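Long-range contacts in cytochrome c XoxG (Methylobacterium extorquens, PDB 6ONQ), which binds a covalently attached heme c and probably carries electrons in lanthanide-dependent methanol oxidation: residues S120-A129 / V152-L163; E43-A52 / L163-W171. One frame throughout, in Å; residues are numbered along the deposited sequence.

Interaction 1: S120-A129 / V152-L163; sequences SYEEFYGILA and VMCYANDLYVYL. With HEC (heme c), chain B.
Y160 and Y121 make the heart of this contact. Y121 turns its ring edge down onto one face of Y160, an edge-to-face pair with centroids 5.0 Å apart and planes at 70°; CD1 of Y121 sits over the middle of the Y160 ring, and CB of Y121 adds a CH-pi contact on that face. With CG anti to the backbone N (chi1 166°), the Y121 ring is carried to where its hydroxyl meets N157, Y121 OH donating to N157 OD1 at 2.6 Å, within the carbonyl plane of the amide. That bond ties the end of the phenol to the partner helix, while the face of Y160 bears on the ring's edge. F124 enters next to Y160 as a knob among A156, L159, Y160 and L163: CE2 of F124 lies 3.9 Å from Y160 CB, while F124 CD1 meets the heme methyl CMA at 3.7 Å. An alanine in place of Y160 would probably leave the edge of Y121 without the face it rests on and open a gap beside F124. M153 holds the other end. Its chain curls round beyond CB, bringing M153 CE to 3.5 Å from Y125 CZ and 3.7 Å from A129 CB, with SD passing L128 CG. L128 in turn sets CD1 3.9 Å from heme CMB. The helices 121-129 and 156-163 cross at 127°, with F124, I127 and L128 lining the heme pocket, an arrangement consistent with the helical heme-binding fold of class I c-type cytochromes.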
loop_
_atom_site.group_PDB
_atom_site.type_symbol
_atom_site.label_atom_id
_atom_site.label_comp_id
_atom_site.label_asym_id
_atom_site.label_seq_id
_atom_site.Cartn_x
_atom_site.Cartn_y
_atom_site.Cartn_z
ATOM N N SER A 120 -5.360 10.169 -4.909
ATOM C CA SER A 120 -5.356 10.398 -3.472
ATOM C C SER A 120 -5.864 9.155 -2.746
ATOM O O SER A 120 -6.323 8.185 -3.354
ATOM C CB SER A 120 -6.206 11.615 -3.107
ATOM O OG SER A 120 -7.554 11.475 -3.515
ATOM N N TYR A 121 -5.778 9.191 -1.417
ATOM C CA TYR A 121 -6.248 8.048 -0.643
ATOM C C TYR A 121 -7.733 7.795 -0.879
ATOM O O TYR A 121 -8.156 6.646 -1.034
ATOM C CB TYR A 121 -5.971 8.264 0.841
ATOM C CG TYR A 121 -6.718 7.294 1.704
ATOM C CD1 TYR A 121 -6.394 5.948 1.686
ATOM C CD2 TYR A 121 -7.764 7.714 2.527
ATOM C CE1 TYR A 121 -7.083 5.031 2.468
ATOM C CE2 TYR A 121 -8.464 6.802 3.321
ATOM C CZ TYR A 121 -8.115 5.459 3.281
ATOM O OH TYR A 121 -8.785 4.527 4.044
ATOM N N GLU A 122 -8.541 8.854 -0.927
ATOM C CA GLU A 122 -9.980 8.651 -1.030
ATOM C C GLU A 122 -10.404 8.331 -2.452
ATOM O O GLU A 122 -11.430 7.668 -2.649
ATOM C CB GLU A 122 -10.727 9.881 -0.505
ATOM C CG GLU A 122 -10.332 10.288 0.910
ATOM C CD GLU A 122 -11.097 9.526 2.010
ATOM O OE1 GLU A 122 -11.132 10.031 3.164
ATOM O OE2 GLU A 122 -11.654 8.428 1.727
ATOM N N GLU A 123 -9.654 8.812 -3.449
ATOM C CA GLU A 123 -9.910 8.402 -4.826
ATOM C C GLU A 123 -9.672 6.911 -4.986
ATOM O O GLU A 123 -10.443 6.210 -5.651
ATOM C CB GLU A 123 -9.016 9.182 -5.792
ATOM C CG GLU A 123 -9.648 10.427 -6.393
ATOM C CD GLU A 123 -8.672 11.270 -7.220
ATOM O OE1 GLU A 123 -7.451 11.285 -6.910
ATOM O OE2 GLU A 123 -9.140 11.931 -8.177
ATOM N N PHE A 124 -8.596 6.413 -4.379
ATOM C CA PHE A 124 -8.309 4.989 -4.404
ATOM C C PHE A 124 -9.407 4.199 -3.708
ATOM O O PHE A 124 -9.893 3.195 -4.236
ATOM C CB PHE A 124 -6.951 4.742 -3.752
ATOM C CG PHE A 124 -6.650 3.303 -3.498
ATOM C CD1 PHE A 124 -6.014 2.539 -4.460
ATOM C CD2 PHE A 124 -6.978 2.720 -2.291
ATOM C CE1 PHE A 124 -5.730 1.223 -4.224
ATOM C CE2 PHE A 124 -6.701 1.404 -2.053
ATOM C CZ PHE A 124 -6.074 0.655 -3.009
ATOM N N TYR A 125 -9.819 4.642 -2.522
ATOM C CA TYR A 125 -10.832 3.900 -1.778
ATOM C C TYR A 125 -12.148 3.842 -2.545
ATOM O O TYR A 125 -12.826 2.811 -2.551
ATOM C CB TYR A 125 -11.030 4.519 -0.393
ATOM C CG TYR A 125 -11.760 3.618 0.572
ATOM C CD1 TYR A 125 -13.143 3.518 0.543
ATOM C CD2 TYR A 125 -11.069 2.861 1.511
ATOM C CE1 TYR A 125 -13.816 2.689 1.412
ATOM C CE2 TYR A 125 -11.738 2.024 2.394
ATOM C CZ TYR A 125 -13.113 1.941 2.336
ATOM O OH TYR A 125 -13.800 1.114 3.205
ATOM N N GLY A 126 -12.512 4.928 -3.225
ATOM C CA GLY A 126 -13.766 4.941 -3.965
ATOM C C GLY A 126 -13.749 4.062 -5.200
ATOM O O GLY A 126 -14.756 3.430 -5.533
ATOM N N ILE A 127 -12.622 4.032 -5.916
ATOM C CA ILE A 127 -12.485 3.122 -7.048
ATOM C C ILE A 127 -12.552 1.678 -6.573
ATOM O O ILE A 127 -13.202 0.829 -7.191
ATOM C CB ILE A 127 -11.172 3.402 -7.798
ATOM C CG1 ILE A 127 -11.302 4.661 -8.648
ATOM C CG2 ILE A 127 -10.767 2.207 -8.654
ATOM C CD1 ILE A 127 -9.959 5.222 -9.064
ATOM N N LEU A 128 -11.887 1.382 -5.462
ATOM C CA LEU A 128 -11.886 0.022 -4.941
ATOM C C LEU A 128 -13.276 -0.405 -4.481
ATOM O O LEU A 128 -13.700 -1.538 -4.734
ATOM C CB LEU A 128 -10.882 -0.072 -3.802
ATOM C CG LEU A 128 -10.656 -1.443 -3.193
ATOM C CD1 LEU A 128 -10.133 -2.354 -4.259
ATOM C CD2 LEU A 128 -9.676 -1.334 -2.041
ATOM N N ALA A 129 -14.002 0.483 -3.799
ATOM C CA ALA A 129 -15.317 0.121 -3.278
ATOM C C ALA A 129 -16.354 0.037 -4.390
ATOM O O ALA A 129 -17.179 -0.883 -4.405
ATOM C CB ALA A 129 -15.756 1.125 -2.210
ATOM N N VAL A 152 -11.536 -8.074 1.039
ATOM C CA VAL A 152 -10.761 -7.028 0.396
ATOM C C VAL A 152 -10.921 -5.699 1.121
ATOM O O VAL A 152 -9.933 -5.071 1.493
ATOM C CB VAL A 152 -11.136 -6.903 -1.094
ATOM C CG1 VAL A 152 -10.367 -5.778 -1.732
ATOM C CG2 VAL A 152 -10.813 -8.191 -1.788
ATOM N N MET A 153 -12.160 -5.272 1.365
ATOM C CA MET A 153 -12.372 -3.942 1.920
ATOM C C MET A 153 -11.737 -3.782 3.291
ATOM O O MET A 153 -11.277 -2.689 3.628
ATOM C CB MET A 153 -13.861 -3.625 1.998
ATOM C CG MET A 153 -14.525 -3.468 0.651
ATOM S SD MET A 153 -13.618 -2.418 -0.501
ATOM C CE MET A 153 -13.815 -0.809 0.260
ATOM N N CYS A 154 -11.684 -4.843 4.091
ATOM C CA CYS A 154 -11.093 -4.706 5.418
ATOM C C CYS A 154 -9.590 -4.556 5.367
ATOM O O CYS A 154 -8.977 -4.290 6.401
ATOM C CB CYS A 154 -11.451 -5.909 6.298
ATOM S SG CYS A 154 -13.224 -6.130 6.542
ATOM N N TYR A 155 -8.984 -4.747 4.204
ATOM C CA TYR A 155 -7.556 -4.548 4.030
ATOM C C TYR A 155 -7.273 -3.442 3.027
ATOM O O TYR A 155 -6.207 -3.427 2.408
ATOM C CB TYR A 155 -6.901 -5.866 3.621
ATOM C CG TYR A 155 -7.245 -6.965 4.597
ATOM C CD1 TYR A 155 -6.579 -7.070 5.812
ATOM C CD2 TYR A 155 -8.263 -7.871 4.327
ATOM C CE1 TYR A 155 -6.899 -8.058 6.716
ATOM C CE2 TYR A 155 -8.588 -8.865 5.227
ATOM C CZ TYR A 155 -7.904 -8.954 6.420
ATOM O OH TYR A 155 -8.228 -9.947 7.318
ATOM N N ALA A 156 -8.215 -2.507 2.877
ATOM C CA ALA A 156 -8.055 -1.401 1.937
ATOM C C ALA A 156 -6.858 -0.529 2.291
ATOM O O ALA A 156 -6.101 -0.116 1.408
ATOM C CB ALA A 156 -9.326 -0.560 1.912
ATOM N N ASN A 157 -6.677 -0.229 3.581
ATOM C CA ASN A 157 -5.509 0.541 3.996
ATOM C C ASN A 157 -4.222 -0.225 3.732
ATOM O O ASN A 157 -3.203 0.368 3.364
ATOM C CB ASN A 157 -5.617 0.904 5.474
ATOM C CG ASN A 157 -6.716 1.910 5.746
ATOM O OD1 ASN A 157 -7.277 2.507 4.822
ATOM N ND2 ASN A 157 -7.023 2.114 7.023
ATOM N N ASP A 158 -4.241 -1.541 3.927
ATOM C CA ASP A 158 -3.063 -2.342 3.627
ATOM C C ASP A 158 -2.694 -2.235 2.151
ATOM O O ASP A 158 -1.529 -2.015 1.800
ATOM C CB ASP A 158 -3.321 -3.793 4.022
ATOM C CG ASP A 158 -3.831 -3.930 5.453
ATOM O OD1 ASP A 158 -4.693 -3.120 5.874
ATOM O OD2 ASP A 158 -3.373 -4.861 6.157
ATOM N N LEU A 159 -3.681 -2.358 1.269
ATOM C CA LEU A 159 -3.396 -2.255 -0.156
ATOM C C LEU A 159 -2.879 -0.869 -0.520
ATOM O O LEU A 159 -1.942 -0.743 -1.317
ATOM C CB LEU A 159 -4.646 -2.601 -0.955
ATOM C CG LEU A 159 -5.050 -4.068 -0.768
ATOM C CD1 LEU A 159 -6.530 -4.289 -1.044
ATOM C CD2 LEU A 159 -4.188 -4.951 -1.654
ATOM N N TYR A 160 -3.465 0.181 0.077
ATOM C CA TYR A 160 -3.026 1.549 -0.191
ATOM C C TYR A 160 -1.580 1.756 0.232
ATOM O O TYR A 160 -0.762 2.269 -0.539
ATOM C CB TYR A 160 -3.935 2.547 0.524
ATOM C CG TYR A 160 -3.547 3.984 0.268
ATOM C CD1 TYR A 160 -3.735 4.562 -0.985
ATOM C CD2 TYR A 160 -2.968 4.764 1.267
ATOM C CE1 TYR A 160 -3.368 5.873 -1.233
ATOM C CE2 TYR A 160 -2.599 6.084 1.026
ATOM C CZ TYR A 160 -2.804 6.627 -0.228
ATOM O OH TYR A 160 -2.448 7.929 -0.491
ATOM N N VAL A 161 -1.247 1.350 1.456
ATOM C CA VAL A 161 0.100 1.550 1.986
ATOM C C VAL A 161 1.139 0.871 1.100
ATOM O O VAL A 161 2.111 1.494 0.663
ATOM C CB VAL A 161 0.169 1.042 3.434
ATOM C CG1 VAL A 161 1.589 0.977 3.897
ATOM C CG2 VAL A 161 -0.642 1.948 4.335
ATOM N N TYR A 162 0.952 -0.416 0.827
ATOM C CA TYR A 162 1.889 -1.147 -0.020
ATOM C C TYR A 162 2.027 -0.500 -1.403
ATOM O O TYR A 162 3.138 -0.276 -1.897
ATOM C CB TYR A 162 1.426 -2.603 -0.146
ATOM C CG TYR A 162 2.101 -3.324 -1.270
ATOM C CD1 TYR A 162 3.459 -3.558 -1.234
ATOM C CD2 TYR A 162 1.395 -3.736 -2.388
ATOM C CE1 TYR A 162 4.091 -4.186 -2.259
ATOM C CE2 TYR A 162 2.033 -4.377 -3.422
ATOM C CZ TYR A 162 3.382 -4.596 -3.345
ATOM O OH TYR A 162 4.054 -5.235 -4.359
ATOM N N LEU A 163 0.904 -0.208 -2.058
ATOM C CA LEU A 163 1.000 0.378 -3.387
ATOM C C LEU A 163 1.526 1.811 -3.336
ATOM O O LEU A 163 2.087 2.299 -4.322
ATOM C CB LEU A 163 -0.355 0.329 -4.074
ATOM C CG LEU A 163 -0.907 -0.996 -4.582
ATOM C CD1 LEU A 163 -2.381 -0.817 -4.945
ATOM C CD2 LEU A 163 -0.091 -1.492 -5.775
HETATM FE FE HEC B . -8.329 -2.892 -10.523
HETATM C CHA HEC B . -8.337 -0.005 -12.409
HETATM C CHB HEC B . -6.990 -1.183 -7.968
HETATM C CHC HEC B . -8.426 -5.717 -8.562
HETATM C CHD HEC B . -9.136 -4.736 -13.285
HETATM N NA HEC B . -7.737 -0.974 -10.271
HETATM C C1A HEC B . -7.899 0.100 -11.111
HETATM C C2A HEC B . -7.552 1.312 -10.384
HETATM C C3A HEC B . -7.184 0.963 -9.160
HETATM C C4A HEC B . -7.298 -0.461 -9.076
HETATM C CMA HEC B . -6.704 1.858 -8.001
HETATM C CAA HEC B . -7.577 2.743 -10.939
HETATM C CBA HEC B . -6.433 2.834 -11.937
HETATM C CGA HEC B . -6.200 4.246 -12.384
HETATM O O1A HEC B . -7.179 4.943 -12.755
HETATM O O2A HEC B . -5.018 4.660 -12.381
HETATM N NB HEC B . -7.824 -3.388 -8.642
HETATM C C1B HEC B . -7.268 -2.495 -7.759
HETATM C C2B HEC B . -7.004 -3.154 -6.511
HETATM C C3B HEC B . -7.396 -4.414 -6.621
HETATM C C4B HEC B . -7.911 -4.594 -7.977
HETATM C CMB HEC B . -6.407 -2.515 -5.246
HETATM C CAB HEC B . -7.249 -5.381 -5.414
HETATM C CBB HEC B . -8.010 -6.444 -5.259
HETATM N NC HEC B . -8.683 -4.881 -10.886
HETATM C C1C HEC B . -8.745 -5.858 -9.904
HETATM C C2C HEC B . -9.212 -7.069 -10.545
HETATM C C3C HEC B . -9.404 -6.828 -11.847
HETATM C C4C HEC B . -9.080 -5.429 -12.093
HETATM C CMC HEC B . -9.427 -8.434 -9.853
HETATM C CAC HEC B . -9.905 -7.915 -12.841
HETATM C CBC HEC B . -9.427 -7.972 -14.081
HETATM N ND HEC B . -8.648 -2.452 -12.465
HETATM C C1D HEC B . -9.010 -3.363 -13.447
HETATM C C2D HEC B . -9.244 -2.612 -14.670
HETATM C C3D HEC B . -9.034 -1.318 -14.420
HETATM C C4D HEC B . -8.646 -1.189 -13.034
HETATM C CMD HEC B . -9.672 -3.184 -16.036
HETATM C CAD HEC B . -9.155 -0.166 -15.436
HETATM C CBD HEC B . -10.533 0.485 -15.399
HETATM C CGD HEC B . -10.565 1.616 -16.399
HETATM O O1D HEC B . -9.718 1.623 -17.327
HETATM O O2D HEC B . -11.434 2.512 -16.283
#

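Interaction 2: E43-A52 / L163-W171; sequences EIDEPVLKAA and LRARAAGAW
R164 lays its guanidinium over A52, whose CB stands 3.6 Å from R164 NE and lies over one face of the group, toward its rim. The arginine chain is extended from CG to NE, which carries NH2 to 3.0 Å from A51 O; NH1 makes a salt bridge with D64, so the charge is anchored beyond the contact. Further along, A168 presses its methyl against the backbone of L49, CB of A168 being 3.8 Å from L49 CA, and V48 brings CG1, anti to its own backbone N at chi1 170°, to 3.8 Å from A168 CA. Here helix 156-167 ends in a Schellman motif. G169, at positive phi, lies against the backbone of E43 and I44, its CA directing a C-H at E43 O. D45 N donates a hydrogen bond to A168 O at 3.2 Å, nearly straight at 172°, from well above the carbonyl plane. D45 also caps helix 46-51: its OD1 accepts from V48 N at 3.2 Å, from above the carboxylate plane, while OD2 forms a salt bridge with K117.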
loop_
_atom_site.group_PDB
_atom_site.type_symbol
_atom_site.label_atom_id
_atom_site.label_comp_id
_atom_site.label_asym_id
_atom_site.label_seq_id
_atom_site.Cartn_x
_atom_site.Cartn_y
_atom_site.Cartn_z
ATOM N N GLU A 43 14.758 3.859 -8.384
ATOM C CA GLU A 43 13.495 4.343 -8.935
ATOM C C GLU A 43 12.696 5.162 -7.922
ATOM O O GLU A 43 11.466 5.178 -7.965
ATOM C CB GLU A 43 12.659 3.179 -9.472
ATOM C CG GLU A 43 12.263 3.336 -10.945
ATOM C CD GLU A 43 11.707 2.057 -11.557
ATOM O OE1 GLU A 43 12.444 1.047 -11.594
ATOM O OE2 GLU A 43 10.539 2.065 -12.010
ATOM N N ILE A 44 13.383 5.870 -7.021
ATOM C CA ILE A 44 12.702 6.720 -6.050
ATOM C C ILE A 44 12.082 7.930 -6.742
ATOM O O ILE A 44 12.670 8.519 -7.664
ATOM C CB ILE A 44 13.676 7.153 -4.942
ATOM C CG1 ILE A 44 14.089 5.939 -4.112
ATOM C CG2 ILE A 44 13.055 8.239 -4.052
ATOM C CD1 ILE A 44 14.785 6.286 -2.821
ATOM N N ASP A 45 10.876 8.300 -6.297
ATOM C CA ASP A 45 10.143 9.483 -6.751
ATOM C C ASP A 45 10.074 10.426 -5.553
ATOM O O ASP A 45 9.216 10.274 -4.680
ATOM C CB ASP A 45 8.756 9.088 -7.271
ATOM C CG ASP A 45 7.943 10.273 -7.816
ATOM O OD1 ASP A 45 7.999 11.377 -7.232
ATOM O OD2 ASP A 45 7.216 10.083 -8.824
ATOM N N GLU A 46 10.981 11.398 -5.510
ATOM C CA GLU A 46 11.120 12.203 -4.301
ATOM C C GLU A 46 9.849 12.954 -3.925
ATOM O O GLU A 46 9.490 12.941 -2.733
ATOM C CB GLU A 46 12.310 13.162 -4.448
ATOM C CG GLU A 46 13.661 12.491 -4.241
ATOM C CD GLU A 46 13.882 12.037 -2.803
ATOM O OE1 GLU A 46 13.180 12.546 -1.895
ATOM O OE2 GLU A 46 14.758 11.165 -2.590
ATOM N N PRO A 47 9.138 13.615 -4.845
ATOM C CA PRO A 47 7.901 14.305 -4.431
ATOM C C PRO A 47 6.853 13.375 -3.842
ATOM O O PRO A 47 6.215 13.718 -2.836
ATOM C CB PRO A 47 7.421 14.953 -5.734
ATOM C CG PRO A 47 8.658 15.092 -6.564
ATOM C CD PRO A 47 9.500 13.920 -6.242
ATOM N N VAL A 48 6.655 12.201 -4.445
ATOM C CA VAL A 48 5.713 11.236 -3.890
ATOM C C VAL A 48 6.214 10.701 -2.555
ATOM O O VAL A 48 5.443 10.568 -1.598
ATOM C CB VAL A 48 5.457 10.102 -4.894
ATOM C CG1 VAL A 48 4.674 8.994 -4.231
ATOM C CG2 VAL A 48 4.700 10.632 -6.091
ATOM N N LEU A 49 7.509 10.391 -2.463
ATOM C CA LEU A 49 8.077 9.947 -1.191
ATOM C C LEU A 49 7.958 11.021 -0.113
ATOM O O LEU A 49 7.613 10.718 1.036
ATOM C CB LEU A 49 9.538 9.541 -1.385
ATOM C CG LEU A 49 10.439 9.381 -0.158
ATOM C CD1 LEU A 49 9.886 8.341 0.795
ATOM C CD2 LEU A 49 11.850 9.019 -0.587
ATOM N N LYS A 50 8.246 12.278 -0.452
ATOM C CA LYS A 50 8.171 13.337 0.549
ATOM C C LYS A 50 6.751 13.505 1.077
ATOM O O LYS A 50 6.550 13.743 2.274
ATOM C CB LYS A 50 8.686 14.654 -0.034
ATOM C CG LYS A 50 8.883 15.771 0.992
ATOM C CD LYS A 50 8.396 17.114 0.442
ATOM C CE LYS A 50 9.298 18.274 0.865
ATOM N NZ LYS A 50 9.238 19.413 -0.112
ATOM N N ALA A 51 5.749 13.383 0.201
ATOM C CA ALA A 51 4.368 13.499 0.660
ATOM C C ALA A 51 3.928 12.305 1.484
ATOM O O ALA A 51 2.888 12.389 2.141
ATOM C CB ALA A 51 3.411 13.671 -0.516
ATOM N N ALA A 52 4.694 11.210 1.467
ATOM C CA ALA A 52 4.386 10.005 2.227
ATOM C C ALA A 52 5.206 9.883 3.502
ATOM O O ALA A 52 5.230 8.807 4.108
ATOM C CB ALA A 52 4.596 8.759 1.366
ATOM N N LEU A 163 0.904 -0.208 -2.058
ATOM C CA LEU A 163 1.000 0.378 -3.387
ATOM C C LEU A 163 1.526 1.811 -3.336
ATOM O O LEU A 163 2.087 2.299 -4.322
ATOM C CB LEU A 163 -0.355 0.329 -4.074
ATOM C CG LEU A 163 -0.907 -0.996 -4.582
ATOM C CD1 LEU A 163 -2.381 -0.817 -4.945
ATOM C CD2 LEU A 163 -0.091 -1.492 -5.775
ATOM N N ARG A 164 1.351 2.496 -2.204
ATOM C CA ARG A 164 2.001 3.785 -2.015
ATOM C C ARG A 164 3.511 3.631 -1.939
ATOM O O ARG A 164 4.255 4.441 -2.506
ATOM C CB ARG A 164 1.484 4.454 -0.749
ATOM C CG ARG A 164 1.151 5.905 -0.937
ATOM C CD ARG A 164 0.995 6.614 0.391
ATOM N NE ARG A 164 1.281 8.030 0.215
ATOM C CZ ARG A 164 0.929 8.989 1.059
ATOM N NH1 ARG A 164 0.265 8.696 2.169
ATOM N NH2 ARG A 164 1.248 10.246 0.782
ATOM N N ALA A 165 3.984 2.607 -1.226
ATOM C CA ALA A 165 5.422 2.364 -1.149
ATOM C C ALA A 165 6.001 2.007 -2.507
ATOM O O ALA A 165 7.153 2.346 -2.799
ATOM C CB ALA A 165 5.720 1.263 -0.138
ATOM N N ARG A 166 5.222 1.330 -3.352
ATOM C CA ARG A 166 5.668 1.082 -4.718
ATOM C C ARG A 166 5.764 2.382 -5.500
ATOM O O ARG A 166 6.762 2.640 -6.180
ATOM C CB ARG A 166 4.724 0.100 -5.412
ATOM C CG ARG A 166 4.685 -1.287 -4.760
ATOM C CD ARG A 166 5.936 -2.106 -5.072
ATOM N NE ARG A 166 6.064 -2.342 -6.505
ATOM C CZ ARG A 166 7.087 -1.927 -7.247
ATOM N NH1 ARG A 166 8.100 -1.258 -6.698
ATOM N NH2 ARG A 166 7.093 -2.180 -8.545
ATOM N N ALA A 167 4.737 3.226 -5.393
ATOM C CA ALA A 167 4.694 4.462 -6.164
ATOM C C ALA A 167 5.826 5.399 -5.784
ATOM O O ALA A 167 6.339 6.133 -6.636
ATOM C CB ALA A 167 3.344 5.147 -5.967
ATOM N N ALA A 168 6.221 5.397 -4.515
ATOM C CA ALA A 168 7.333 6.222 -4.070
ATOM C C ALA A 168 8.687 5.614 -4.408
ATOM O O ALA A 168 9.718 6.246 -4.141
ATOM C CB ALA A 168 7.233 6.456 -2.562
ATOM N N GLY A 169 8.711 4.413 -4.981
ATOM C CA GLY A 169 9.964 3.707 -5.142
ATOM C C GLY A 169 10.634 3.330 -3.841
ATOM O O GLY A 169 11.818 2.986 -3.843
ATOM N N ALA A 170 9.913 3.396 -2.717
ATOM C CA ALA A 170 10.472 3.028 -1.419
ATOM C C ALA A 170 10.509 1.526 -1.200
ATOM O O ALA A 170 11.150 1.065 -0.248
ATOM C CB ALA A 170 9.675 3.674 -0.283
ATOM N N TRP A 171 9.814 0.764 -2.033
ATOM C CA TRP A 171 9.892 -0.682 -2.016
ATOM C C TRP A 171 10.017 -1.151 -3.449
ATOM O O TRP A 171 9.372 -0.598 -4.343
ATOM C CB TRP A 171 8.669 -1.328 -1.361
ATOM C CG TRP A 171 8.818 -2.816 -1.242
ATOM C CD1 TRP A 171 8.179 -3.767 -1.984
ATOM C CD2 TRP A 171 9.683 -3.525 -0.345
ATOM N NE1 TRP A 171 8.584 -5.018 -1.597
ATOM C CE2 TRP A 171 9.509 -4.896 -0.594
ATOM C CE3 TRP A 171 10.586 -3.131 0.645
ATOM C CZ2 TRP A 171 10.203 -5.872 0.107
ATOM C CZ3 TRP A 171 11.272 -4.105 1.342
ATOM C CH2 TRP A 171 11.072 -5.458 1.073
#

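How the interactions relate
Both contacts use helix 156-167 and share L163; their centres are about 16 Å apart. Interaction 1 takes the earlier part of that helix and the turn leading into it, and interaction 2 its C-terminal end. Along the chain, segment 43-52 comes first, then 120-129, then the shared helix, so interaction 2 brings together parts more than a hundred residues apart and interaction 1 falls entirely within that span. The two meet directly where Y162 CE1 packs 4.1 Å from W171 CD1. One helix thus joins the wall of the heme pocket at interaction 1 to the N-terminal region at interaction 2, with helix 112-118 touching side chains of both.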